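PbSGBP-B lipoprotein (Prevotella bryantii B14, PDB 6D2Y) probably binds polysaccharide at the bacterial cell surface, as a lipoprotein encoded in a polysaccharide utilization locus. Local coordinates at residues Asn289-Ala294 with Val353-Cys358; Pro329-Phe334 with Ser437-Gly442; Thr361-Gln366 with Ser423-Leu428; Gly370-Met375 with Val395-Ser400. All coordinates share one frame; numbering follows the deposited sequence.

Contact 1 of 4, residues Asn289-Ala294 with Val353-Cys358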
loop_
_atom_site.group_PDB
_atom_site.type_symbol
_atom_site.label_atom_id
_atom_site.label_comp_id
_atom_site.label_asym_id
_atom_site.label_seq_id
_atom_site.Cartn_x
_atom_site.Cartn_y
_atom_site.Cartn_z
ATOM N N ASN A 289 -17.243 18.423 31.587
ATOM C CA ASN A 289 -16.581 18.175 32.863
ATOM C C ASN A 289 -17.585 17.508 33.798
ATOM O O ASN A 289 -18.449 18.189 34.375
ATOM C CB ASN A 289 -16.042 19.470 33.468
ATOM C CG ASN A 289 -15.258 19.241 34.749
ATOM O OD1 ASN A 289 -14.835 18.120 35.031
ATOM N ND2 ASN A 289 -15.067 20.298 35.533
ATOM N N PRO A 290 -17.501 16.178 33.981
ATOM C CA PRO A 290 -16.511 15.269 33.386
ATOM C C PRO A 290 -16.693 15.086 31.884
ATOM O O PRO A 290 -17.792 15.287 31.370
ATOM C CB PRO A 290 -16.758 13.942 34.121
ATOM C CG PRO A 290 -17.605 14.292 35.308
ATOM C CD PRO A 290 -18.421 15.461 34.878
ATOM N N GLU A 291 -15.617 14.716 31.193
ATOM C CA GLU A 291 -15.645 14.564 29.740
ATOM C C GLU A 291 -16.262 13.214 29.401
ATOM O O GLU A 291 -15.623 12.170 29.539
ATOM C CB GLU A 291 -14.242 14.694 29.161
ATOM C CG GLU A 291 -14.194 14.629 27.641
ATOM C CD GLU A 291 -15.191 15.565 26.981
ATOM O OE1 GLU A 291 -16.294 15.102 26.621
ATOM O OE2 GLU A 291 -14.872 16.764 26.818
ATOM N N THR A 292 -17.512 13.235 28.946
ATOM C CA THR A 292 -18.229 12.019 28.588
ATOM C C THR A 292 -18.007 11.597 27.143
ATOM O O THR A 292 -18.375 10.475 26.780
ATOM C CB THR A 292 -19.729 12.206 28.826
ATOM O OG1 THR A 292 -20.215 13.255 27.977
ATOM C CG2 THR A 292 -19.996 12.572 30.280
ATOM N N TYR A 293 -17.419 12.466 26.319
ATOM C CA TYR A 293 -17.298 12.246 24.878
ATOM C C TYR A 293 -18.660 12.014 24.229
ATOM O O TYR A 293 -18.762 11.343 23.198
ATOM C CB TYR A 293 -16.341 11.094 24.560
ATOM C CG TYR A 293 -14.939 11.324 25.068
ATOM C CD1 TYR A 293 -14.111 12.268 24.474
ATOM C CD2 TYR A 293 -14.444 10.602 26.147
ATOM C CE1 TYR A 293 -12.827 12.485 24.942
ATOM C CE2 TYR A 293 -13.164 10.812 26.620
ATOM C CZ TYR A 293 -12.359 11.753 26.015
ATOM O OH TYR A 293 -11.084 11.962 26.486
ATOM N N ALA A 294 -19.717 12.562 24.834
ATOM C CA ALA A 294 -21.021 12.579 24.183
ATOM C C ALA A 294 -21.007 13.433 22.926
ATOM O O ALA A 294 -21.850 13.238 22.044
ATOM C CB ALA A 294 -22.090 13.085 25.153
ATOM N N VAL A 353 -8.748 9.429 32.743
ATOM C CA VAL A 353 -7.595 10.111 32.165
ATOM C C VAL A 353 -7.683 11.593 32.497
ATOM O O VAL A 353 -8.745 12.210 32.360
ATOM C CB VAL A 353 -7.535 9.895 30.642
ATOM C CG1 VAL A 353 -6.391 10.690 30.030
ATOM C CG2 VAL A 353 -7.397 8.417 30.319
ATOM N N THR A 354 -6.567 12.170 32.935
ATOM C CA THR A 354 -6.481 13.610 33.153
ATOM C C THR A 354 -6.233 14.285 31.808
ATOM O O THR A 354 -5.143 14.170 31.238
ATOM C CB THR A 354 -5.376 13.940 34.152
ATOM O OG1 THR A 354 -5.436 13.019 35.248
ATOM C CG2 THR A 354 -5.546 15.354 34.683
ATOM N N LEU A 355 -7.244 14.981 31.297
ATOM C CA LEU A 355 -7.151 15.584 29.976
ATOM C C LEU A 355 -6.133 16.718 29.964
ATOM O O LEU A 355 -5.963 17.446 30.946
ATOM C CB LEU A 355 -8.514 16.111 29.528
ATOM C CG LEU A 355 -9.671 15.114 29.469
ATOM C CD1 LEU A 355 -10.815 15.689 28.657
ATOM C CD2 LEU A 355 -9.218 13.787 28.894
ATOM N N ALA A 356 -5.454 16.866 28.827
ATOM C CA ALA A 356 -4.466 17.922 28.671
ATOM C C ALA A 356 -5.078 19.253 28.262
ATOM O O ALA A 356 -4.411 20.287 28.391
ATOM C CB ALA A 356 -3.412 17.509 27.641
ATOM N N GLY A 357 -6.317 19.258 27.782
ATOM C CA GLY A 357 -6.911 20.480 27.285
ATOM C C GLY A 357 -6.316 20.885 25.945
ATOM O O GLY A 357 -5.503 20.181 25.344
ATOM N N CYS A 358 -6.746 22.054 25.479
ATOM C CA CYS A 358 -6.271 22.570 24.201
ATOM C C CYS A 358 -4.813 22.996 24.307
ATOM O O CYS A 358 -4.430 23.711 25.237
ATOM C CB CYS A 358 -7.132 23.749 23.752
ATOM S SG CYS A 358 -8.877 23.361 23.497
#
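The carboxylate of E291 takes three backbone N-H groups, one of them weakly. Its OE1 accepts from the backbone N of Y293 at 2.9 Å, with an N-H...O angle of 155°, and uses the lone pair that points away from OE2. OE2 takes the N-H of N286 and, weakly, that of A288. The acid thus ties up its own loop, which follows strand 279-282 of the beta-sandwich domain. The other segment, 353-358, belongs to the long loop between strands 330-335 and 372-374. T292 adds an ST turn, its OG1 accepting from the backbone N of A294 at 3.3 Å.

Contact between the loops is small and rests on L355. Its two methyls part company. CD1 crosses the aliphatic stem of E291 at about a right angle, 3.6 Å from E291 CB. CG of E291 lies anti to the backbone N (chi1 -177°), and a bend at chi2 then turns the carboxylate back toward the loop. The same CG sits over the rim of one face of the Y293 ring. An earlier part of the same long loop binds both segments: V348 and V350 bond the backbone of E291, G346 and V347 that of L355. The hydroxyl of Y293 is hydrogen-bonded to D349 OD2, and this OH lies 3.6 Å from L355 CD2.

Contact 2 of 4, residues Pro329-Phe334 with Ser437-Gly442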
loop_
_atom_site.group_PDB
_atom_site.type_symbol
_atom_site.label_atom_id
_atom_site.label_comp_id
_atom_site.label_asym_id
_atom_site.label_seq_id
_atom_site.Cartn_x
_atom_site.Cartn_y
_atom_site.Cartn_z
ATOM N N PRO A 329 6.794 19.109 5.162
ATOM C CA PRO A 329 6.387 17.709 5.287
ATOM C C PRO A 329 5.085 17.579 6.058
ATOM O O PRO A 329 4.841 18.290 7.036
ATOM C CB PRO A 329 7.553 17.069 6.048
ATOM C CG PRO A 329 8.692 18.043 5.944
ATOM C CD PRO A 329 8.043 19.391 5.889
HETATM N N MSE A 330 4.282 16.610 5.700
HETATM C CA MSE A 330 3.034 16.384 6.320
HETATM C C MSE A 330 3.146 15.493 7.476
HETATM O O MSE A 330 3.274 14.321 7.325
HETATM C CB MSE A 330 2.112 15.730 5.317
HETATM C CG MSE A 330 0.688 15.589 5.810
HETATM SE SE MSE A 330 -0.610 14.643 4.753
HETATM C CE MSE A 330 -0.892 15.870 3.342
ATOM N N GLN A 331 3.032 16.037 8.652
ATOM C CA GLN A 331 3.112 15.260 9.881
ATOM C C GLN A 331 1.698 14.880 10.302
ATOM O O GLN A 331 0.864 15.756 10.554
ATOM C CB GLN A 331 3.831 16.041 10.981
ATOM C CG GLN A 331 5.163 16.618 10.517
ATOM C CD GLN A 331 6.128 16.907 11.652
ATOM O OE1 GLN A 331 5.984 16.383 12.756
ATOM N NE2 GLN A 331 7.130 17.735 11.376
ATOM N N ILE A 332 1.426 13.582 10.345
ATOM C CA ILE A 332 0.132 13.056 10.761
ATOM C C ILE A 332 0.313 12.483 12.160
ATOM O O ILE A 332 0.958 11.444 12.334
ATOM C CB ILE A 332 -0.388 12.005 9.772
ATOM C CG1 ILE A 332 -0.368 12.568 8.348
ATOM C CG2 ILE A 332 -1.789 11.557 10.151
ATOM C CD1 ILE A 332 -0.493 11.516 7.269
ATOM N N ILE A 333 -0.243 13.159 13.163
ATOM C CA ILE A 333 0.029 12.852 14.565
ATOM C C ILE A 333 -1.257 12.381 15.233
ATOM O O ILE A 333 -2.237 13.133 15.307
ATOM C CB ILE A 333 0.607 14.062 15.318
ATOM C CG1 ILE A 333 1.631 14.810 14.460
ATOM C CG2 ILE A 333 1.242 13.620 16.625
ATOM C CD1 ILE A 333 1.113 16.122 13.907
ATOM N N PHE A 334 -1.244 11.148 15.730
ATOM C CA PHE A 334 -2.292 10.645 16.604
ATOM C C PHE A 334 -1.933 10.951 18.051
ATOM O O PHE A 334 -0.757 10.995 18.421
ATOM C CB PHE A 334 -2.487 9.139 16.423
ATOM C CG PHE A 334 -3.357 8.772 15.253
ATOM C CD1 PHE A 334 -4.733 8.910 15.330
ATOM C CD2 PHE A 334 -2.803 8.270 14.085
ATOM C CE1 PHE A 334 -5.539 8.568 14.263
ATOM C CE2 PHE A 334 -3.606 7.925 13.015
ATOM C CZ PHE A 334 -4.975 8.075 13.102
ATOM N N SER A 437 17.603 20.276 12.564
ATOM C CA SER A 437 16.559 19.559 11.847
ATOM C C SER A 437 17.188 18.589 10.859
ATOM O O SER A 437 18.212 18.893 10.240
ATOM C CB SER A 437 15.621 20.521 11.111
ATOM O OG SER A 437 14.563 19.815 10.487
ATOM N N VAL A 438 16.561 17.422 10.717
ATOM C CA VAL A 438 17.053 16.369 9.836
ATOM C C VAL A 438 16.217 16.363 8.562
ATOM O O VAL A 438 16.723 16.070 7.472
ATOM C CB VAL A 438 17.026 15.003 10.549
ATOM C CG1 VAL A 438 16.880 13.858 9.556
ATOM C CG2 VAL A 438 18.286 14.824 11.385
ATOM N N LEU A 439 14.937 16.706 8.687
ATOM C CA LEU A 439 14.088 16.819 7.514
ATOM C C LEU A 439 14.610 17.918 6.590
ATOM O O LEU A 439 15.302 18.838 7.034
ATOM C CB LEU A 439 12.643 17.110 7.918
ATOM C CG LEU A 439 11.965 16.054 8.791
ATOM C CD1 LEU A 439 11.116 16.705 9.875
ATOM C CD2 LEU A 439 11.141 15.090 7.947
ATOM N N PRO A 440 14.300 17.839 5.293
ATOM C CA PRO A 440 14.901 18.770 4.331
ATOM C C PRO A 440 14.010 19.946 3.968
ATOM O O PRO A 440 12.794 19.925 4.193
ATOM C CB PRO A 440 15.147 17.881 3.107
ATOM C CG PRO A 440 14.112 16.777 3.218
ATOM C CD PRO A 440 13.543 16.776 4.615
ATOM N N ASP A 441 14.623 20.977 3.394
ATOM C CA ASP A 441 13.898 22.105 2.838
ATOM C C ASP A 441 13.263 21.716 1.504
ATOM O O ASP A 441 13.603 20.701 0.891
ATOM C CB ASP A 441 14.832 23.298 2.646
ATOM C CG ASP A 441 15.235 23.944 3.955
ATOM O OD1 ASP A 441 14.666 23.573 5.004
ATOM O OD2 ASP A 441 16.125 24.820 3.935
ATOM N N GLY A 442 12.330 22.548 1.052
ATOM C CA GLY A 442 11.671 22.366 -0.220
ATOM C C GLY A 442 11.783 23.616 -1.072
ATOM O O GLY A 442 12.724 24.402 -0.948
#
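P329 and L439 mark the closest backbone approach, with CA atoms 8.1 Å apart, and the extended run 330-334 meets an irregular loop with no backbone bond between them. Side chains must therefore span the gap. L439 does this with both methyls. CD2 approaches the ring of P329, 4.3 Å from its CG. CD1 reaches toward the end of Q331 and stops 4.4 Å from NE2. P329 and L439 both point toward each other's segment, whereas Q331 comes in with its far end. Its chain runs nearly straight at chi2 (-157°), which carries the amide out toward the leucine.

Strand 330-335 is an inner strand of a four-stranded antiparallel sheet, one layer of the beta sandwich. It lies between strands 423-428 and 372-374. The other segment is part of the loop that connects strand 423-428 to strand 449-458, so this contact lays that connection over the outward face of the sheet, near its end. I373 of the neighbouring strand touches P329, Q331 and L439 and fills in beside them.

The amide of Q331 is buried but well supplied with partners. OE1 accepts from R371 NH1, and NE2 donates to the backbone O of I429. With both ends engaged, the amide is held in one orientation, and L439 meets it only by packing. The loop has ties of its own: S437 OG bonds the backbone O of G431, and D441 OD1 forms a salt bridge with K430 NZ.

Contact 3 of 4, residues Thr361-Gln366 with Ser423-Leu428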
loop_
_atom_site.group_PDB
_atom_site.type_symbol
_atom_site.label_atom_id
_atom_site.label_comp_id
_atom_site.label_asym_id
_atom_site.label_seq_id
_atom_site.Cartn_x
_atom_site.Cartn_y
_atom_site.Cartn_z
ATOM N N THR A 361 1.547 22.037 21.858
ATOM C CA THR A 361 2.877 21.578 22.230
ATOM C C THR A 361 2.990 20.061 22.274
ATOM O O THR A 361 4.109 19.541 22.335
ATOM C CB THR A 361 3.272 22.143 23.602
ATOM O OG1 THR A 361 2.401 21.614 24.608
ATOM C CG2 THR A 361 3.173 23.661 23.607
ATOM N N TRP A 362 1.865 19.343 22.236
ATOM C CA TRP A 362 1.894 17.905 22.476
ATOM C C TRP A 362 2.566 17.144 21.340
ATOM O O TRP A 362 3.126 16.066 21.570
ATOM C CB TRP A 362 0.475 17.385 22.697
ATOM C CG TRP A 362 -0.379 17.432 21.474
ATOM C CD1 TRP A 362 -1.050 18.514 20.981
ATOM C CD2 TRP A 362 -0.653 16.348 20.580
ATOM N NE1 TRP A 362 -1.727 18.169 19.836
ATOM C CE2 TRP A 362 -1.499 16.844 19.568
ATOM C CE3 TRP A 362 -0.266 15.005 20.536
ATOM C CZ2 TRP A 362 -1.965 16.046 18.526
ATOM C CZ3 TRP A 362 -0.728 14.216 19.498
ATOM C CH2 TRP A 362 -1.569 14.737 18.510
ATOM N N PHE A 363 2.528 17.673 20.119
ATOM C CA PHE A 363 3.164 17.007 18.990
ATOM C C PHE A 363 4.600 17.461 18.763
ATOM O O PHE A 363 5.245 16.975 17.828
ATOM C CB PHE A 363 2.338 17.206 17.709
ATOM C CG PHE A 363 2.106 18.644 17.340
ATOM C CD1 PHE A 363 3.015 19.327 16.550
ATOM C CD2 PHE A 363 0.967 19.307 17.765
ATOM C CE1 PHE A 363 2.801 20.648 16.204
ATOM C CE2 PHE A 363 0.748 20.628 17.422
ATOM C CZ PHE A 363 1.665 21.298 16.639
ATOM N N HIS A 364 5.121 18.363 19.592
ATOM C CA HIS A 364 6.527 18.753 19.526
ATOM C C HIS A 364 7.066 18.994 20.934
ATOM O O HIS A 364 7.684 20.017 21.231
ATOM C CB HIS A 364 6.724 19.968 18.616
ATOM C CG HIS A 364 6.145 21.241 19.153
ATOM N ND1 HIS A 364 6.913 22.205 19.768
ATOM C CD2 HIS A 364 4.878 21.718 19.146
ATOM C CE1 HIS A 364 6.144 23.217 20.128
ATOM N NE2 HIS A 364 4.904 22.947 19.761
ATOM N N ALA A 365 6.857 18.019 21.817
ATOM C CA ALA A 365 7.246 18.122 23.216
ATOM C C ALA A 365 8.606 17.498 23.504
ATOM O O ALA A 365 8.982 17.380 24.675
ATOM C CB ALA A 365 6.179 17.480 24.105
ATOM N N GLN A 366 9.347 17.097 22.468
ATOM C CA GLN A 366 10.667 16.478 22.626
ATOM C C GLN A 366 10.607 15.256 23.540
ATOM O O GLN A 366 11.480 15.037 24.381
ATOM C CB GLN A 366 11.695 17.489 23.142
ATOM C CG GLN A 366 12.668 17.983 22.086
ATOM C CD GLN A 366 13.700 18.944 22.640
ATOM O OE1 GLN A 366 14.897 18.797 22.393
ATOM N NE2 GLN A 366 13.242 19.937 23.393
ATOM N N SER A 423 -7.261 11.471 19.236
ATOM C CA SER A 423 -7.261 12.715 18.482
ATOM C C SER A 423 -6.283 12.609 17.321
ATOM O O SER A 423 -5.378 11.770 17.317
ATOM C CB SER A 423 -6.902 13.910 19.372
ATOM O OG SER A 423 -7.806 14.028 20.453
ATOM N N LEU A 424 -6.471 13.479 16.330
ATOM C CA LEU A 424 -5.666 13.444 15.118
ATOM C C LEU A 424 -5.313 14.856 14.683
ATOM O O LEU A 424 -6.188 15.723 14.603
ATOM C CB LEU A 424 -6.403 12.724 13.983
ATOM C CG LEU A 424 -5.639 12.676 12.660
ATOM C CD1 LEU A 424 -4.457 11.726 12.770
ATOM C CD2 LEU A 424 -6.558 12.281 11.513
ATOM N N ASN A 425 -4.032 15.076 14.397
ATOM C CA ASN A 425 -3.542 16.317 13.818
ATOM C C ASN A 425 -2.886 16.023 12.477
ATOM O O ASN A 425 -2.155 15.037 12.338
ATOM C CB ASN A 425 -2.534 17.008 14.741
ATOM C CG ASN A 425 -3.186 17.991 15.685
ATOM O OD1 ASN A 425 -4.373 17.884 15.988
ATOM N ND2 ASN A 425 -2.410 18.960 16.159
ATOM N N ILE A 426 -3.161 16.872 11.493
ATOM C CA ILE A 426 -2.476 16.849 10.204
ATOM C C ILE A 426 -1.862 18.228 10.016
ATOM O O ILE A 426 -2.586 19.219 9.856
ATOM C CB ILE A 426 -3.417 16.494 9.045
ATOM C CG1 ILE A 426 -4.168 15.194 9.347
ATOM C CG2 ILE A 426 -2.637 16.393 7.742
ATOM C CD1 ILE A 426 -4.685 14.477 8.123
ATOM N N PHE A 427 -0.533 18.294 10.039
ATOM C CA PHE A 427 0.193 19.559 10.043
ATOM C C PHE A 427 1.307 19.497 9.009
ATOM O O PHE A 427 2.197 18.644 9.099
ATOM C CB PHE A 427 0.760 19.853 11.436
ATOM C CG PHE A 427 1.097 21.302 11.668
ATOM C CD1 PHE A 427 0.858 22.254 10.691
ATOM C CD2 PHE A 427 1.658 21.709 12.867
ATOM C CE1 PHE A 427 1.172 23.583 10.907
ATOM C CE2 PHE A 427 1.974 23.036 13.087
ATOM C CZ PHE A 427 1.731 23.974 12.106
ATOM N N LEU A 428 1.256 20.402 8.035
ATOM C CA LEU A 428 2.321 20.566 7.049
ATOM C C LEU A 428 3.381 21.474 7.655
ATOM O O LEU A 428 3.228 22.697 7.672
ATOM C CB LEU A 428 1.771 21.163 5.760
ATOM C CG LEU A 428 1.248 20.271 4.637
ATOM C CD1 LEU A 428 0.351 19.164 5.158
ATOM C CD2 LEU A 428 0.497 21.143 3.650
HETATM O O HOH W 1 -2.188 20.823 18.594
#
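F363 and F427 form the close apolar part of this contact, while W362 and N425 share a water in the other. F363 CE1 comes to the edge of the F427 ring, near its plane, 3.7 Å from CD2. The two ring planes stand at 85° with centroids 5.8 Å apart, an oblique pairing. CG of F363 sits between its backbone N and carbonyl carbon (chi1 57°), a torsion that turns the ring toward the strand.

Strand 423-428 belongs to the four-stranded antiparallel sheet of the beta sandwich, and segment 361-366 is part of the loop that covers one of its faces. N425 and F427 point toward this loop. L424 and I426 lie on the opposite face, where I426 touches I261 of the other sheet. W274 adds an edge-to-face ring to F427.

N425 touches both loop aromatics with its amide. Its CG lies 3.7 Å from W362 CZ2, at the edge of the indole. Its ND2 approaches F363 CD2 obliquely at 3.8 Å. A water bridges the two polar groups: it accepts from W362 NE1 at 3.0 Å and from N425 ND2 at 3.1 Å. The same water lies at the edge of the F363 ring. The ends of the loop segment, T361 and A365-Q366, are exposed.

N425 OD1 accepts from W283 NE1, while ND2 gives a hydrogen to the water. The orientation of the amide is therefore fixed, and the water couples it to the indole N-H of W362.

Contact 4 of 4, residues Gly370-Met375 with Val395-Ser400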
loop_
_atom_site.group_PDB
_atom_site.type_symbol
_atom_site.label_atom_id
_atom_site.label_comp_id
_atom_site.label_asym_id
_atom_site.label_seq_id
_atom_site.Cartn_x
_atom_site.Cartn_y
_atom_site.Cartn_z
ATOM N N GLY A 370 5.894 9.185 18.400
ATOM C CA GLY A 370 5.936 8.815 16.996
ATOM C C GLY A 370 4.777 9.396 16.200
ATOM O O GLY A 370 3.631 9.411 16.643
ATOM N N ARG A 371 5.099 9.877 15.002
ATOM C CA ARG A 371 4.091 10.332 14.059
ATOM C C ARG A 371 4.602 10.083 12.649
ATOM O O ARG A 371 5.812 10.028 12.413
ATOM C CB ARG A 371 3.744 11.814 14.262
ATOM C CG ARG A 371 4.593 12.796 13.469
ATOM C CD ARG A 371 5.995 12.935 14.046
ATOM N NE ARG A 371 5.988 13.109 15.497
ATOM C CZ ARG A 371 5.822 14.278 16.109
ATOM N NH1 ARG A 371 5.643 15.383 15.398
ATOM N NH2 ARG A 371 5.831 14.341 17.434
ATOM N N ALA A 372 3.668 9.913 11.719
ATOM C CA ALA A 372 4.024 9.700 10.325
ATOM C C ALA A 372 4.293 11.033 9.642
ATOM O O ALA A 372 3.611 12.029 9.900
ATOM C CB ALA A 372 2.913 8.953 9.592
ATOM N N ILE A 373 5.300 11.050 8.775
ATOM C CA ILE A 373 5.679 12.243 8.028
ATOM C C ILE A 373 5.675 11.885 6.546
ATOM O O ILE A 373 6.551 11.149 6.073
ATOM C CB ILE A 373 7.041 12.795 8.469
ATOM C CG1 ILE A 373 7.147 12.787 9.997
ATOM C CG2 ILE A 373 7.237 14.197 7.930
ATOM C CD1 ILE A 373 8.271 13.646 10.550
ATOM N N TYR A 374 4.689 12.405 5.817
ATOM C CA TYR A 374 4.497 12.109 4.404
ATOM C C TYR A 374 5.019 13.270 3.567
ATOM O O TYR A 374 4.641 14.425 3.793
ATOM C CB TYR A 374 3.018 11.858 4.108
ATOM C CG TYR A 374 2.692 11.539 2.663
ATOM C CD1 TYR A 374 3.310 10.491 1.999
ATOM C CD2 TYR A 374 1.750 12.282 1.969
ATOM C CE1 TYR A 374 3.002 10.199 0.680
ATOM C CE2 TYR A 374 1.431 11.999 0.657
ATOM C CZ TYR A 374 2.060 10.960 0.016
ATOM O OH TYR A 374 1.744 10.683 -1.294
HETATM N N MSE A 375 5.886 12.963 2.609
HETATM C CA MSE A 375 6.496 14.009 1.799
HETATM C C MSE A 375 6.835 13.517 0.395
HETATM O O MSE A 375 8.008 13.318 0.074
HETATM C CB MSE A 375 7.777 14.537 2.456
HETATM C CG MSE A 375 8.706 13.459 3.030
HETATM SE SE MSE A 375 9.815 14.046 4.516
HETATM C CE MSE A 375 10.450 15.694 3.723
ATOM N N VAL A 395 -3.943 7.454 -0.703
ATOM C CA VAL A 395 -2.662 7.456 -0.007
ATOM C C VAL A 395 -2.742 6.463 1.144
ATOM O O VAL A 395 -3.702 6.481 1.923
ATOM C CB VAL A 395 -2.308 8.864 0.499
ATOM C CG1 VAL A 395 -1.058 8.826 1.365
ATOM C CG2 VAL A 395 -2.127 9.813 -0.675
ATOM N N THR A 396 -1.735 5.600 1.250
ATOM C CA THR A 396 -1.670 4.587 2.294
ATOM C C THR A 396 -0.456 4.859 3.169
ATOM O O THR A 396 0.674 4.904 2.673
ATOM C CB THR A 396 -1.588 3.177 1.704
ATOM O OG1 THR A 396 -2.699 2.958 0.827
ATOM C CG2 THR A 396 -1.608 2.136 2.817
ATOM N N ILE A 397 -0.690 5.035 4.464
ATOM C CA ILE A 397 0.388 5.237 5.426
ATOM C C ILE A 397 0.210 4.241 6.565
ATOM O O ILE A 397 -0.657 4.437 7.430
ATOM C CB ILE A 397 0.413 6.683 5.944
ATOM C CG1 ILE A 397 0.650 7.651 4.784
ATOM C CG2 ILE A 397 1.485 6.845 7.008
ATOM C CD1 ILE A 397 1.100 9.018 5.215
ATOM N N PRO A 398 0.996 3.168 6.607
ATOM C CA PRO A 398 0.814 2.166 7.664
ATOM C C PRO A 398 1.117 2.742 9.038
ATOM O O PRO A 398 2.062 3.514 9.214
ATOM C CB PRO A 398 1.809 1.063 7.285
ATOM C CG PRO A 398 2.817 1.737 6.417
ATOM C CD PRO A 398 2.078 2.808 5.676
ATOM N N LEU A 399 0.293 2.357 10.016
ATOM C CA LEU A 399 0.491 2.826 11.382
ATOM C C LEU A 399 1.859 2.442 11.924
ATOM O O LEU A 399 2.361 3.106 12.840
ATOM C CB LEU A 399 -0.610 2.281 12.293
ATOM C CG LEU A 399 -2.030 2.740 11.962
ATOM C CD1 LEU A 399 -3.008 2.288 13.036
ATOM C CD2 LEU A 399 -2.078 4.250 11.792
ATOM N N SER A 400 2.476 1.394 11.373
ATOM C CA SER A 400 3.829 1.030 11.766
ATOM C C SER A 400 4.855 2.071 11.339
ATOM O O SER A 400 5.972 2.065 11.862
ATOM C CB SER A 400 4.197 -0.334 11.180
ATOM O OG SER A 400 4.057 -0.337 9.768
#
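I397 reaches across with both of its branches because CG1 lies anti to the carbonyl carbon (chi1 -61°) and CG2 anti to the backbone N. CG2 meets CB of A372 at 3.6 Å. The longer branch ends in CD1, which lies 3.6 Å from CB of Y374 and comes at the start of the ring obliquely. Y374 has its CG anti to the backbone N as well, and its ring is carried toward V395. There CG1 of V395 sits over one face of the ring, 4.2 Å from the centroid and 18° off the normal, a CH-pi contact. CG2 of V395 lies 4.0 Å from the hydroxyl oxygen of Y374.

These strands belong to two different sheets that face each other in the beta sandwich. Strand 372-374 is an outermost strand of the four-stranded sheet. Strand 393-398 pairs with 311-318 in the other sheet. Their short axes come within 8.8 Å and run in broadly opposite directions, with 151° between them. No hydrogen bond joins the two segments, as befits layers held by side chains.

A372 and Y374 point toward the second sheet, while I373 points away and packs on P329. I332 of strand 330-335 also touches I397, and F402 touches A372. R371 turns outside this apolar layer and donates from NE to the backbone O of W369 and from NH2 to that of F363. The side chain of V395 is about 11 Å from that of D452, a ligand of the bound magnesium ion.

Contacts 2, 3 and 4 reach the same four-stranded sheet. Strand 330-335 runs between strand 423-428 of contact 3 and strand 372-374 of contact 4 and hydrogen-bonds to both. Contact 4 lies between the two layers of the sandwich and is held by apolar and CH-pi packing, without a hydrogen bond. Contact 3 lies on the outward face of the sheet, under a loop, and mixes aromatic packing with an amide and a water. Contact 2 lays a loop over the outward face, near the sheet's end. Contact 1 is more peripheral, its centre about 35 Å from that of the chain, and joins loops alone. Its second segment adjoins contact 3 in sequence. Its touching residues are buried.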